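PDB 2RBG: putative uncharacterized protein ST0493 from Sulfolobus tokodaii, which is of unknown function, a small archaeal protein of the DUF5751 family built on a five-stranded parallel sheet flanked by helices. Local coordinates for residues A[72-82]-A[98-109]. Sequence-based numbering, arbitrary orientation.
Sequences KNEVDIFLKNL and NKVFMSKIVDNL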
loop_
_atom_site.group_PDB
_atom_site.type_symbol
_atom_site.label_atom_id
_atom_site.label_comp_id
_atom_site.label_asym_id
_atom_site.label_seq_id
_atom_site.Cartn_x
_atom_site.Cartn_y
_atom_site.Cartn_z
ATOM N N LYS A 72 -14.121 3.255 -20.224
ATOM C CA LYS A 72 -14.623 2.177 -19.382
ATOM C C LYS A 72 -15.451 1.138 -20.140
ATOM O O LYS A 72 -15.501 -0.028 -19.751
ATOM C CB LYS A 72 -15.423 2.764 -18.216
ATOM C CG LYS A 72 -14.563 3.616 -17.290
ATOM C CD LYS A 72 -15.349 4.184 -16.124
ATOM C CE LYS A 72 -14.453 5.035 -15.236
ATOM N NZ LYS A 72 -15.197 5.631 -14.095
ATOM N N ASN A 73 -16.078 1.556 -21.234
ATOM C CA ASN A 73 -16.895 0.651 -22.034
ATOM C C ASN A 73 -16.053 -0.210 -22.981
ATOM O O ASN A 73 -16.580 -1.086 -23.667
ATOM C CB ASN A 73 -17.921 1.452 -22.842
ATOM C CG ASN A 73 -17.271 2.381 -23.852
ATOM O OD1 ASN A 73 -16.652 1.931 -24.817
ATOM N ND2 ASN A 73 -17.407 3.685 -23.635
ATOM N N GLU A 74 -14.746 0.034 -23.009
ATOM C CA GLU A 74 -13.852 -0.721 -23.885
ATOM C C GLU A 74 -13.006 -1.737 -23.125
ATOM O O GLU A 74 -12.063 -2.310 -23.677
ATOM C CB GLU A 74 -12.935 0.235 -24.650
ATOM C CG GLU A 74 -13.674 1.265 -25.490
ATOM C CD GLU A 74 -12.734 2.205 -26.218
ATOM O OE1 GLU A 74 -11.801 2.730 -25.575
ATOM O OE2 GLU A 74 -12.929 2.429 -27.429
ATOM N N VAL A 75 -13.342 -1.965 -21.861
ATOM C CA VAL A 75 -12.592 -2.920 -21.056
ATOM C C VAL A 75 -12.577 -4.294 -21.718
ATOM O O VAL A 75 -11.606 -5.044 -21.587
ATOM C CB VAL A 75 -13.185 -3.053 -19.637
ATOM C CG1 VAL A 75 -12.366 -4.055 -18.822
ATOM C CG2 VAL A 75 -13.183 -1.699 -18.948
ATOM N N ASP A 76 -13.640 -4.634 -22.440
ATOM C CA ASP A 76 -13.674 -5.936 -23.095
ATOM C C ASP A 76 -12.595 -6.080 -24.171
ATOM O O ASP A 76 -12.066 -7.172 -24.374
ATOM C CB ASP A 76 -15.073 -6.228 -23.668
ATOM C CG ASP A 76 -15.542 -5.197 -24.685
ATOM O OD1 ASP A 76 -14.897 -4.141 -24.853
ATOM O OD2 ASP A 76 -16.590 -5.453 -25.316
ATOM N N ILE A 77 -12.256 -4.983 -24.846
ATOM C CA ILE A 77 -11.218 -5.028 -25.875
ATOM C C ILE A 77 -9.871 -5.226 -25.174
ATOM O O ILE A 77 -9.025 -5.997 -25.628
ATOM C CB ILE A 77 -11.174 -3.721 -26.697
ATOM C CG1 ILE A 77 -12.527 -3.484 -27.380
ATOM C CG2 ILE A 77 -10.073 -3.807 -27.749
ATOM C CD1 ILE A 77 -12.646 -2.127 -28.048
ATOM N N PHE A 78 -9.683 -4.520 -24.065
ATOM C CA PHE A 78 -8.456 -4.646 -23.291
ATOM C C PHE A 78 -8.233 -6.100 -22.876
ATOM O O PHE A 78 -7.152 -6.656 -23.068
ATOM C CB PHE A 78 -8.524 -3.769 -22.040
ATOM C CG PHE A 78 -7.623 -4.238 -20.934
ATOM C CD1 PHE A 78 -6.242 -4.132 -21.050
ATOM C CD2 PHE A 78 -8.160 -4.841 -19.801
ATOM C CE1 PHE A 78 -5.405 -4.629 -20.052
ATOM C CE2 PHE A 78 -7.330 -5.342 -18.798
ATOM C CZ PHE A 78 -5.952 -5.234 -18.926
ATOM N N LEU A 79 -9.262 -6.709 -22.299
ATOM C CA LEU A 79 -9.162 -8.089 -21.847
ATOM C C LEU A 79 -8.911 -9.064 -22.991
ATOM O O LEU A 79 -8.167 -10.031 -22.829
ATOM C CB LEU A 79 -10.424 -8.476 -21.074
ATOM C CG LEU A 79 -10.534 -7.801 -19.702
ATOM C CD1 LEU A 79 -11.939 -7.957 -19.143
ATOM C CD2 LEU A 79 -9.506 -8.413 -18.762
ATOM N N LYS A 80 -9.518 -8.813 -24.148
ATOM C CA LYS A 80 -9.313 -9.695 -25.295
ATOM C C LYS A 80 -7.875 -9.572 -25.790
ATOM O O LYS A 80 -7.200 -10.575 -26.021
ATOM C CB LYS A 80 -10.284 -9.350 -26.428
ATOM C CG LYS A 80 -10.135 -10.243 -27.660
ATOM C CD LYS A 80 -10.361 -11.708 -27.314
ATOM C CE LYS A 80 -10.119 -12.610 -28.519
ATOM N NZ LYS A 80 -10.377 -14.047 -28.195
ATOM N N ASN A 81 -7.407 -8.338 -25.950
ATOM C CA ASN A 81 -6.047 -8.094 -26.411
ATOM C C ASN A 81 -5.019 -8.672 -25.443
ATOM O O ASN A 81 -3.924 -9.060 -25.849
ATOM C CB ASN A 81 -5.802 -6.592 -26.572
ATOM C CG ASN A 81 -6.537 -6.000 -27.765
ATOM O OD1 ASN A 81 -7.288 -6.692 -28.455
ATOM N ND2 ASN A 81 -6.320 -4.713 -28.011
ATOM N N LEU A 82 -5.372 -8.716 -24.164
ATOM C CA LEU A 82 -4.470 -9.245 -23.143
ATOM C C LEU A 82 -4.078 -10.692 -23.452
ATOM O O LEU A 82 -2.994 -11.147 -23.078
ATOM C CB LEU A 82 -5.135 -9.161 -21.765
ATOM C CG LEU A 82 -4.286 -9.569 -20.556
ATOM C CD1 LEU A 82 -3.006 -8.749 -20.519
ATOM C CD2 LEU A 82 -5.091 -9.368 -19.279
ATOM N N ASN A 98 -12.406 5.476 -8.594
ATOM C CA ASN A 98 -12.313 4.378 -9.553
ATOM C C ASN A 98 -11.956 3.029 -8.937
ATOM O O ASN A 98 -11.658 2.074 -9.661
ATOM C CB ASN A 98 -11.284 4.734 -10.629
ATOM C CG ASN A 98 -11.676 5.960 -11.426
ATOM O OD1 ASN A 98 -12.595 5.913 -12.245
ATOM N ND2 ASN A 98 -10.989 7.072 -11.183
ATOM N N LYS A 99 -12.001 2.940 -7.613
ATOM C CA LYS A 99 -11.653 1.702 -6.923
ATOM C C LYS A 99 -12.578 0.526 -7.233
ATOM O O LYS A 99 -12.109 -0.594 -7.438
ATOM C CB LYS A 99 -11.602 1.941 -5.411
ATOM C CG LYS A 99 -11.193 0.717 -4.606
ATOM C CD LYS A 99 -10.852 1.083 -3.167
ATOM C CE LYS A 99 -12.023 1.735 -2.458
ATOM N NZ LYS A 99 -11.654 2.177 -1.085
ATOM N N VAL A 100 -13.886 0.767 -7.260
ATOM C CA VAL A 100 -14.833 -0.304 -7.564
ATOM C C VAL A 100 -14.578 -0.812 -8.981
ATOM O O VAL A 100 -14.537 -2.017 -9.227
ATOM C CB VAL A 100 -16.295 0.191 -7.466
ATOM C CG1 VAL A 100 -17.250 -0.907 -7.923
ATOM C CG2 VAL A 100 -16.610 0.593 -6.033
ATOM N N PHE A 101 -14.393 0.121 -9.907
ATOM C CA PHE A 101 -14.128 -0.219 -11.296
ATOM C C PHE A 101 -12.850 -1.045 -11.436
ATOM O O PHE A 101 -12.872 -2.153 -11.976
ATOM C CB PHE A 101 -14.000 1.054 -12.129
ATOM C CG PHE A 101 -13.605 0.808 -13.556
ATOM C CD1 PHE A 101 -14.455 0.125 -14.421
ATOM C CD2 PHE A 101 -12.385 1.265 -14.039
ATOM C CE1 PHE A 101 -14.095 -0.101 -15.747
ATOM C CE2 PHE A 101 -12.014 1.046 -15.363
ATOM C CZ PHE A 101 -12.871 0.362 -16.220
HETATM N N MSE A 102 -11.736 -0.505 -10.954
HETATM C CA MSE A 102 -10.462 -1.206 -11.052
HETATM C C MSE A 102 -10.468 -2.553 -10.336
HETATM O O MSE A 102 -9.893 -3.525 -10.830
HETATM C CB MSE A 102 -9.328 -0.336 -10.505
HETATM C CG MSE A 102 -7.956 -0.994 -10.579
HETATM SE SE MSE A 102 -7.491 -1.570 -12.378
HETATM C CE MSE A 102 -7.116 0.140 -13.119
ATOM N N SER A 103 -11.115 -2.619 -9.176
ATOM C CA SER A 103 -11.172 -3.868 -8.423
ATOM C C SER A 103 -11.838 -4.972 -9.236
ATOM O O SER A 103 -11.421 -6.128 -9.185
ATOM C CB SER A 103 -11.930 -3.669 -7.106
ATOM O OG SER A 103 -11.209 -2.821 -6.232
ATOM N N LYS A 104 -12.871 -4.611 -9.990
ATOM C CA LYS A 104 -13.580 -5.588 -10.810
ATOM C C LYS A 104 -12.680 -6.096 -11.935
ATOM O O LYS A 104 -12.650 -7.293 -12.221
ATOM C CB LYS A 104 -14.849 -4.965 -11.396
ATOM C CG LYS A 104 -15.664 -5.915 -12.263
ATOM C CD LYS A 104 -17.005 -5.301 -12.658
ATOM C CE LYS A 104 -16.828 -3.986 -13.410
ATOM N NZ LYS A 104 -18.133 -3.388 -13.820
ATOM N N ILE A 105 -11.949 -5.182 -12.568
ATOM C CA ILE A 105 -11.045 -5.551 -13.653
ATOM C C ILE A 105 -9.996 -6.534 -13.136
ATOM O O ILE A 105 -9.724 -7.554 -13.769
ATOM C CB ILE A 105 -10.326 -4.310 -14.240
ATOM C CG1 ILE A 105 -11.344 -3.382 -14.903
ATOM C CG2 ILE A 105 -9.280 -4.741 -15.265
ATOM C CD1 ILE A 105 -10.729 -2.143 -15.523
ATOM N N VAL A 106 -9.408 -6.222 -11.985
ATOM C CA VAL A 106 -8.397 -7.092 -11.398
ATOM C C VAL A 106 -8.963 -8.487 -11.143
ATOM O O VAL A 106 -8.293 -9.490 -11.393
ATOM C CB VAL A 106 -7.859 -6.517 -10.069
ATOM C CG1 VAL A 106 -6.885 -7.497 -9.432
ATOM C CG2 VAL A 106 -7.167 -5.186 -10.327
ATOM N N ASP A 107 -10.199 -8.551 -10.653
ATOM C CA ASP A 107 -10.830 -9.839 -10.379
ATOM C C ASP A 107 -10.960 -10.693 -11.635
ATOM O O ASP A 107 -10.977 -11.921 -11.552
ATOM C CB ASP A 107 -12.229 -9.656 -9.777
ATOM C CG ASP A 107 -12.204 -9.021 -8.402
ATOM O OD1 ASP A 107 -11.275 -9.316 -7.621
ATOM O OD2 ASP A 107 -13.131 -8.241 -8.093
ATOM N N ASN A 108 -11.057 -10.047 -12.793
ATOM C CA ASN A 108 -11.213 -10.773 -14.051
ATOM C C ASN A 108 -9.925 -11.038 -14.826
ATOM O O ASN A 108 -9.971 -11.557 -15.938
ATOM C CB ASN A 108 -12.209 -10.051 -14.961
ATOM C CG ASN A 108 -13.635 -10.146 -14.455
ATOM O OD1 ASN A 108 -13.997 -9.530 -13.450
ATOM N ND2 ASN A 108 -14.452 -10.931 -15.146
ATOM N N LEU A 109 -8.781 -10.683 -14.252
ATOM C CA LEU A 109 -7.507 -10.925 -14.927
ATOM C C LEU A 109 -7.144 -12.395 -14.804
ATOM O O LEU A 109 -7.598 -13.076 -13.884
ATOM C CB LEU A 109 -6.389 -10.094 -14.295
ATOM C CG LEU A 109 -6.457 -8.574 -14.424
ATOM C CD1 LEU A 109 -5.337 -7.952 -13.598
ATOM C CD2 LEU A 109 -6.336 -8.168 -15.886
HETATM O O HOH W 1 -15.214 4.448 -11.766
#
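The CA atoms pair Lys72 with Phe101, Val75 with Ile105 and Leu79 with Leu109 as helices 75-82 and 99-107 run the same way, their axes 12.0 Å apart at closest approach and crossing at -29°. Lys72 CG lies over one face of the Phe101 ring in a CH-pi contact, 4.1 Å from the ring centroid; Ile105 CG1, one turn on in the same helix, lies over the rim of the opposite face. Val75 CG2 meets the ring edge, 3.4 Å from Phe101 CZ. With its CG1 anti to the backbone N (chi1 -180°), Val75 turns that second methyl to Ile105. The extended Lys72 chain carries NZ to Asn98 OD1, a 3.2 Å hydrogen bond almost in line with the Asn98 C=O; one water bridges the same two atoms, while Asn98 ND2 is held by Asp95. Replacing Asn98 with an alanine would probably leave the Lys72 ammonium and the water without their common acceptor, Asp95 without its ND2 partner, and the lysine end freer to swing. At the far end, Leu109 CD2 packs 3.8 Å from Leu82 CD2 and touches the edge of the Phe78 ring. Successive helices of a Rossmann-like fold (strand order 3-2-1-4-5), joined through strand 89-94, thus lie side by side on one sheet face: Phe78 and Ile105 reach Phe41 of strand 35-41, Phe101 touches Ser11 of strand 6-11, and Leu109 rests on Leu90.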